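Local coordinates for putative uncharacterized protein (Trypanosoma congolense, PDB 4E40) that acts as the trypanosome's cell-surface haptoglobin-hemoglobin receptor, a long helical bundle that probably captures this complex so that its heme can be taken up, at residues V64-A69 against K235-A240; E54-K59 against T221-A226; A44-S49 against K110-I115. All blocks are in the same frame, centred on the assembly; numbering follows the deposited sequence. Where two conformers were deposited one is given.

Interaction 1: V64-A69 against K235-A240. Unlike the reference sequence in segment 64-69: Val64 (reference Ala).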
# COMPACT_ATOMS: atom_id res chain seq x y z
N VAL A 64 -22.88 -8.01 -25.57
CA VAL A 64 -22.34 -8.54 -26.82
C VAL A 64 -23.18 -9.73 -27.30
O VAL A 64 -23.45 -9.85 -28.47
CB VAL A 64 -20.86 -8.89 -26.67
CG1 VAL A 64 -20.37 -9.66 -27.87
CG2 VAL A 64 -20.13 -7.55 -26.61
N GLU A 65 -23.65 -10.53 -26.35
CA GLU A 65 -24.46 -11.65 -26.82
C GLU A 65 -25.82 -11.22 -27.36
O GLU A 65 -26.32 -11.83 -28.33
CB GLU A 65 -24.49 -12.78 -25.76
CG GLU A 65 -23.12 -13.44 -25.50
CD GLU A 65 -22.32 -13.82 -26.77
OE1 GLU A 65 -22.84 -14.49 -27.68
OE2 GLU A 65 -21.15 -13.40 -26.91
N ARG A 66 -26.42 -10.20 -26.76
CA ARG A 66 -27.65 -9.61 -27.31
C ARG A 66 -27.38 -9.04 -28.71
O ARG A 66 -28.20 -9.21 -29.64
CB ARG A 66 -28.22 -8.58 -26.39
CG ARG A 66 -28.82 -9.25 -25.15
CD ARG A 66 -29.61 -8.23 -24.31
NE ARG A 66 -28.79 -7.69 -23.24
CZ ARG A 66 -28.16 -6.53 -23.28
NH1 ARG A 66 -27.45 -6.19 -22.23
NH2 ARG A 66 -28.24 -5.73 -24.36
N ALA A 67 -26.21 -8.40 -28.86
CA ALA A 67 -25.90 -7.86 -30.19
C ALA A 67 -25.71 -9.01 -31.22
O ALA A 67 -26.19 -8.89 -32.38
CB ALA A 67 -24.65 -6.95 -30.09
N SER A 68 -25.04 -10.10 -30.81
CA SER A 68 -24.78 -11.27 -31.67
C SER A 68 -26.11 -11.91 -32.06
O SER A 68 -26.30 -12.30 -33.23
CB SER A 68 -23.93 -12.30 -30.97
OG SER A 68 -22.58 -11.83 -30.91
N ALA A 69 -27.03 -11.94 -31.09
CA ALA A 69 -28.39 -12.48 -31.40
C ALA A 69 -29.13 -11.63 -32.46
O ALA A 69 -29.79 -12.20 -33.35
CB ALA A 69 -29.22 -12.70 -30.15
N LYS A 235 -24.15 0.88 -25.83
CA LYS A 235 -24.84 1.69 -26.84
C LYS A 235 -24.86 1.03 -28.20
O LYS A 235 -25.87 1.08 -28.87
CB LYS A 235 -24.19 3.08 -26.93
CG LYS A 235 -24.33 3.87 -25.62
CD LYS A 235 -25.72 4.47 -25.45
CE LYS A 235 -25.99 4.76 -23.97
NZ LYS A 235 -27.29 5.49 -23.85
N ALA A 236 -23.75 0.39 -28.58
CA ALA A 236 -23.70 -0.28 -29.87
C ALA A 236 -24.64 -1.50 -29.87
O ALA A 236 -25.34 -1.76 -30.85
CB ALA A 236 -22.25 -0.72 -30.13
N ALA A 237 -24.65 -2.24 -28.77
CA ALA A 237 -25.62 -3.35 -28.69
C ALA A 237 -27.07 -2.86 -28.75
O ALA A 237 -27.90 -3.51 -29.40
CB ALA A 237 -25.38 -4.20 -27.44
N GLU A 238 -27.39 -1.76 -28.10
CA GLU A 238 -28.72 -1.19 -28.18
C GLU A 238 -29.08 -0.88 -29.65
O GLU A 238 -30.15 -1.27 -30.17
CB GLU A 238 -28.82 0.05 -27.30
CG GLU A 238 -28.84 -0.22 -25.81
CD GLU A 238 -28.57 1.05 -25.01
OE1 GLU A 238 -28.77 2.16 -25.57
OE2 GLU A 238 -28.15 0.96 -23.83
N GLU A 239 -28.17 -0.22 -30.35
CA GLU A 239 -28.43 0.05 -31.77
C GLU A 239 -28.68 -1.22 -32.57
O GLU A 239 -29.62 -1.28 -33.41
CB GLU A 239 -27.34 0.96 -32.41
CG GLU A 239 -27.91 1.44 -33.77
CD GLU A 239 -26.91 2.00 -34.77
OE1 GLU A 239 -25.68 1.98 -34.52
OE2 GLU A 239 -27.42 2.40 -35.85
N ALA A 240 -27.87 -2.25 -32.34
CA ALA A 240 -28.06 -3.51 -33.04
C ALA A 240 -29.48 -4.05 -32.76
O ALA A 240 -30.14 -4.50 -33.69
CB ALA A 240 -26.99 -4.53 -32.67
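Helix 64-69 and helix 235-240 run in nearly the same direction, at 25° to each other, and their axes close to 8.5 Å where Ala67 meets Ala237, the two CA atoms lying only 4.8 Å apart. Such a close approach is possible because methyl groups are all that stands between the backbones. Ala67 CB sits 3.9 Å from Ala237 CB and 4.0 Å from Ala237 CA, so this methyl rests on the base of the facing residue as well as on its side chain. One turn further along helix 235-240, Ala240 CB comes to 4.2 Å from the same Ala67 CB. Ala67 is thus shared between two alanines whose CA–CB bonds both point toward the opposing helix, while its own points to one side of the facing helix. The run of small residues extends past both segments, with Ala237 also touching Ala63 and Ala240 touching Ala70. This is alanine packing in the three-helix part of the receptor's elongated bundle, near the end where helix 28-73 finishes and helix 192-246 approaches the C terminus. Helix 82-147 covers the neighbouring faces: Val64, which differs from the reference sequence, lies against His95 and Leu98, and Ala236 against Val93. At the solvent side of the contact, Arg66 reaches over from helix 28-73. Its chain is extended at chi2 (-171°), and the bend at chi3 (-96°) brings NH2 to 4.5 Å from Ala237 CB, a loose contact at an oblique angle to the guanidinium plane. The charge of that group is met by Glu241, just past the segment, in a salt bridge that spans the two helices alongside the alanine seam.

Interaction 2: E54-K59 against T221-A226. Unlike the reference sequence in segment 54-59: Asp55 (reference Glu).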
# COMPACT_ATOMS: atom_id res chain seq x y z
N GLU A 54 -15.88 -7.07 -12.05
CA GLU A 54 -16.52 -8.26 -12.46
C GLU A 54 -17.94 -7.97 -12.97
O GLU A 54 -18.38 -8.62 -13.93
CB GLU A 54 -16.63 -9.19 -11.24
CG GLU A 54 -15.28 -9.80 -10.87
CD GLU A 54 -15.38 -10.78 -9.66
OE1 GLU A 54 -16.47 -10.97 -9.08
OE2 GLU A 54 -14.40 -11.42 -9.33
N ASP A 55 -18.61 -6.99 -12.35
CA ASP A 55 -19.95 -6.60 -12.76
C ASP A 55 -19.86 -6.01 -14.16
O ASP A 55 -20.68 -6.34 -15.02
CB ASP A 55 -20.56 -5.54 -11.83
CG ASP A 55 -22.03 -5.25 -12.15
OD1 ASP A 55 -22.85 -6.19 -12.17
OD2 ASP A 55 -22.39 -4.07 -12.36
N ILE A 56 -18.85 -5.17 -14.36
CA ILE A 56 -18.63 -4.55 -15.70
C ILE A 56 -18.46 -5.62 -16.77
O ILE A 56 -19.06 -5.53 -17.84
CB ILE A 56 -17.39 -3.61 -15.64
CG1 ILE A 56 -17.85 -2.35 -14.91
CG2 ILE A 56 -16.94 -3.25 -17.07
CD1 ILE A 56 -16.66 -1.50 -14.53
N LEU A 57 -17.69 -6.67 -16.44
CA LEU A 57 -17.44 -7.74 -17.41
C LEU A 57 -18.74 -8.50 -17.70
O LEU A 57 -18.99 -8.82 -18.84
CB LEU A 57 -16.39 -8.72 -16.85
CG LEU A 57 -15.88 -9.62 -17.98
CD1 LEU A 57 -15.47 -8.97 -19.31
CD2 LEU A 57 -14.71 -10.44 -17.44
N ALA A 58 -19.50 -8.79 -16.67
CA ALA A 58 -20.78 -9.52 -16.88
C ALA A 58 -21.75 -8.68 -17.74
O ALA A 58 -22.36 -9.20 -18.67
CB ALA A 58 -21.35 -9.86 -15.51
N LYS A 59 -21.84 -7.36 -17.47
CA LYS A 59 -22.73 -6.54 -18.33
C LYS A 59 -22.26 -6.48 -19.77
O LYS A 59 -23.05 -6.43 -20.69
CB LYS A 59 -22.82 -5.11 -17.74
CG LYS A 59 -23.68 -5.03 -16.51
CD LYS A 59 -23.60 -3.61 -15.92
CE LYS A 59 -24.57 -3.31 -14.77
NZ LYS A 59 -25.14 -4.57 -14.20
N THR A 221 -7.80 4.16 -12.60
CA THR A 221 -7.73 4.61 -14.01
C THR A 221 -8.27 3.50 -14.95
O THR A 221 -9.04 3.75 -15.88
CB THR A 221 -6.32 4.99 -14.38
OG1 THR A 221 -6.01 6.18 -13.64
CG2 THR A 221 -6.17 5.25 -15.88
N ALA A 222 -7.89 2.27 -14.64
CA ALA A 222 -8.45 1.15 -15.47
C ALA A 222 -9.93 0.91 -15.30
O ALA A 222 -10.61 0.53 -16.27
CB ALA A 222 -7.63 -0.13 -15.17
N LEU A 223 -10.49 1.06 -14.11
CA LEU A 223 -11.89 0.91 -13.93
C LEU A 223 -12.56 2.00 -14.78
O LEU A 223 -13.56 1.69 -15.39
CB LEU A 223 -12.39 1.08 -12.49
CG LEU A 223 -12.49 -0.15 -11.59
CD1 LEU A 223 -12.70 0.19 -10.13
CD2 LEU A 223 -13.50 -1.17 -12.06
N GLU A 224 -12.02 3.24 -14.76
CA GLU A 224 -12.61 4.35 -15.59
C GLU A 224 -12.64 3.93 -17.07
O GLU A 224 -13.68 4.14 -17.74
CB GLU A 224 -11.85 5.71 -15.42
CG GLU A 224 -12.01 6.37 -14.04
CD GLU A 224 -10.81 7.26 -13.63
OE1 GLU A 224 -9.93 7.59 -14.49
OE2 GLU A 224 -10.70 7.60 -12.41
N LYS A 225 -11.53 3.41 -17.58
CA LYS A 225 -11.43 3.04 -19.00
C LYS A 225 -12.43 1.89 -19.24
O LYS A 225 -13.10 1.86 -20.29
CB LYS A 225 -10.01 2.69 -19.40
CG LYS A 225 -8.99 3.88 -19.27
CD LYS A 225 -7.62 3.47 -19.86
CE LYS A 225 -6.50 4.49 -19.66
NZ LYS A 225 -6.52 5.47 -20.78
N ALA A 226 -12.51 0.94 -18.29
CA ALA A 226 -13.46 -0.17 -18.49
C ALA A 226 -14.88 0.33 -18.57
O ALA A 226 -15.65 -0.15 -19.37
CB ALA A 226 -13.25 -1.19 -17.32
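With CG1 anti to its carbonyl carbon (chi1 -76°) and the chain then extended to CD1, Ile56 sends its two branches to different residues of helix 221-226. The longer branch meets Leu223, whose own CG lies beside the backbone N at a chi1 of -91°, well away from the usual staggered value. That turn carries the end of Leu223 nearer to helix 54-59, and CD2 comes to 4.0 Å from Ile56 CD1, the two side chains lying at a slant to one another. The shorter branch, CG2, lies 4.2 Å from Ala226 CB and 4.1 Å from Ala226 O, so it rests on both the methyl and the backbone one turn on. All three residues are buried, and the side chains that meet are all apolar. Ile56 also touches Val101 of helix 82-147, which makes it a core residue common to three helices, and Leu230 extends the apolar surface along helix 192-246. Leu223 packs in addition on Lys52, a heme b-binding residue in another structure of this protein. The arrangement is that of the hydrophobic core of an elongated three-helix bundle, here directly beside part of the heme-binding surface.

Interaction 3: A44-S49 against K110-I115. Unlike the reference sequence in segment 110-115: Val112 (reference Ala).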
# COMPACT_ATOMS: atom_id res chain seq x y z
N ALA A 44 -8.70 -2.86 2.06
CA ALA A 44 -10.09 -3.19 2.45
C ALA A 44 -11.11 -2.77 1.40
O ALA A 44 -12.25 -3.23 1.44
CB ALA A 44 -10.44 -2.58 3.81
N THR A 45 -10.70 -1.91 0.49
CA THR A 45 -11.58 -1.52 -0.63
C THR A 45 -11.50 -2.51 -1.80
O THR A 45 -12.29 -2.44 -2.75
CB THR A 45 -11.21 -0.14 -1.22
OG1 THR A 45 -9.98 -0.23 -1.98
CG2 THR A 45 -11.14 0.93 -0.15
N THR A 46 -10.54 -3.41 -1.78
CA THR A 46 -10.25 -4.06 -3.06
C THR A 46 -11.27 -5.10 -3.47
O THR A 46 -11.42 -5.37 -4.68
CB THR A 46 -8.80 -4.58 -3.16
OG1 THR A 46 -8.55 -5.64 -2.23
CG2 THR A 46 -7.82 -3.39 -2.99
N GLU A 47 -11.96 -5.70 -2.50
CA GLU A 47 -12.97 -6.70 -2.83
C GLU A 47 -14.13 -5.98 -3.55
O GLU A 47 -14.70 -6.53 -4.52
CB GLU A 47 -13.43 -7.45 -1.57
CG GLU A 47 -14.43 -8.57 -1.79
CD GLU A 47 -15.09 -9.07 -0.50
OE1 GLU A 47 -15.96 -9.97 -0.57
OE2 GLU A 47 -14.76 -8.55 0.60
N PHE A 48 -14.43 -4.75 -3.12
CA PHE A 48 -15.44 -3.91 -3.81
C PHE A 48 -15.04 -3.56 -5.26
O PHE A 48 -15.88 -3.62 -6.16
CB PHE A 48 -15.74 -2.63 -3.01
CG PHE A 48 -16.56 -1.60 -3.76
CD1 PHE A 48 -17.96 -1.69 -3.80
CD2 PHE A 48 -15.94 -0.54 -4.43
CE1 PHE A 48 -18.72 -0.74 -4.50
CE2 PHE A 48 -16.69 0.41 -5.13
CZ PHE A 48 -18.08 0.30 -5.16
N SER A 49 -13.78 -3.16 -5.47
CA SER A 49 -13.25 -2.80 -6.82
C SER A 49 -13.19 -3.96 -7.73
O SER A 49 -13.56 -3.84 -8.92
CB SER A 49 -11.86 -2.19 -6.72
OG SER A 49 -11.93 -1.14 -5.82
N LYS A 110 -4.94 -7.25 -11.91
CA LYS A 110 -3.50 -7.24 -11.65
C LYS A 110 -3.21 -6.30 -10.49
O LYS A 110 -2.42 -6.65 -9.59
CB LYS A 110 -2.67 -6.84 -12.88
CG LYS A 110 -2.68 -7.89 -13.99
CD LYS A 110 -1.96 -7.44 -15.28
CE LYS A 110 -2.10 -8.47 -16.42
NZ LYS A 110 -1.95 -9.87 -15.96
N LYS A 111 -3.87 -5.14 -10.50
CA LYS A 111 -3.61 -4.14 -9.44
C LYS A 111 -4.14 -4.59 -8.13
O LYS A 111 -3.53 -4.28 -7.06
CB LYS A 111 -4.19 -2.74 -9.79
CG LYS A 111 -3.64 -2.18 -11.07
CD LYS A 111 -2.14 -1.99 -11.16
CE LYS A 111 -1.78 -1.90 -12.63
NZ LYS A 111 -0.45 -1.29 -12.81
N VAL A 112 -5.31 -5.21 -8.13
CA VAL A 112 -5.86 -5.76 -6.90
C VAL A 112 -4.84 -6.76 -6.31
O VAL A 112 -4.55 -6.73 -5.12
CB VAL A 112 -7.15 -6.50 -7.13
CG1 VAL A 112 -7.55 -7.43 -5.97
CG2 VAL A 112 -8.29 -5.47 -7.44
N ASN A 113 -4.35 -7.66 -7.15
CA ASN A 113 -3.36 -8.66 -6.64
C ASN A 113 -2.09 -8.02 -6.17
O ASN A 113 -1.53 -8.45 -5.11
CB ASN A 113 -3.12 -9.73 -7.73
CG ASN A 113 -4.31 -10.69 -7.85
OD1 ASN A 113 -5.04 -10.91 -6.90
ND2 ASN A 113 -4.50 -11.25 -9.01
N GLU A 114 -1.64 -6.95 -6.85
CA GLU A 114 -0.44 -6.24 -6.42
C GLU A 114 -0.67 -5.61 -5.06
O GLU A 114 0.23 -5.67 -4.19
CB GLU A 114 0.00 -5.19 -7.43
CG GLU A 114 0.58 -5.94 -8.65
CD GLU A 114 0.92 -5.07 -9.87
OE1 GLU A 114 0.50 -3.91 -9.94
OE2 GLU A 114 1.56 -5.60 -10.82
N ILE A 115 -1.84 -5.00 -4.86
CA ILE A 115 -2.12 -4.37 -3.55
C ILE A 115 -2.16 -5.41 -2.42
O ILE A 115 -1.67 -5.14 -1.29
CB ILE A 115 -3.45 -3.59 -3.61
CG1 ILE A 115 -3.19 -2.32 -4.47
CG2 ILE A 115 -3.98 -3.23 -2.22
CD1 ILE A 115 -4.50 -1.63 -4.91
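The CB of Thr46 is directed toward helix 110-115, with CB and CG2 making the touch. Its CG2 lies anti to the carbonyl carbon and crosses the Ile115 side chain at an angle, coming to 3.9 Å from Ile115 CG2. On Ile115 that branch, anti to the backbone N, makes the closest touch, and CD1 at the end of the other branch comes nearly as near to Thr46 CG2. Val112, which differs from the reference sequence, lies one turn earlier and uses both methyls on Thr46: CG1 is 4.2 Å from Thr46 CB, and CG2 is 4.2 Å from Thr46 O. The nearest backbones, at Thr46 and Val112, keep 6.1 Å between their CA atoms. The hydroxyl of Thr46, held between the backbone N and the carbonyl carbon (chi1 66°), sits beside Val112 CG1 but spends its hydrogen bond within its own helix, on Asn43 O. Helix 44-49 is kinked here, since the N atoms of Glu47 and Phe48 have no bond to the turn before. Leu219 of helix 192-246 closes over Val112 and Ser49, bringing in the third helix. Ile115 lies about 4 Å, side chain to side chain, from Arg42, which binds heme b in another structure of this protein; the contact is thus three-helix-bundle core packing beside a kink, next to the heme-binding site.

From the N terminus, helix 28-73 supplies the first segment of every contact, in the order 44-49, 54-59 and 64-69. Interaction 3 closes the shortest loop, through the turn between helix 28-73 and helix 82-147. Interactions 2 and 1 close far longer ones, running through all of helix 82-147 and the short helices after it to helix 192-246. All three pairs cross, because each later contact starts inside the loop of the one before and ends beyond it. Interactions 2 and 3 adjoin, with Leu223 CD2 4.1 Å from Ser49 O, whereas interaction 1 lies about 18 Å, centre to centre, from interaction 2, further toward the C-terminal end of the bundle.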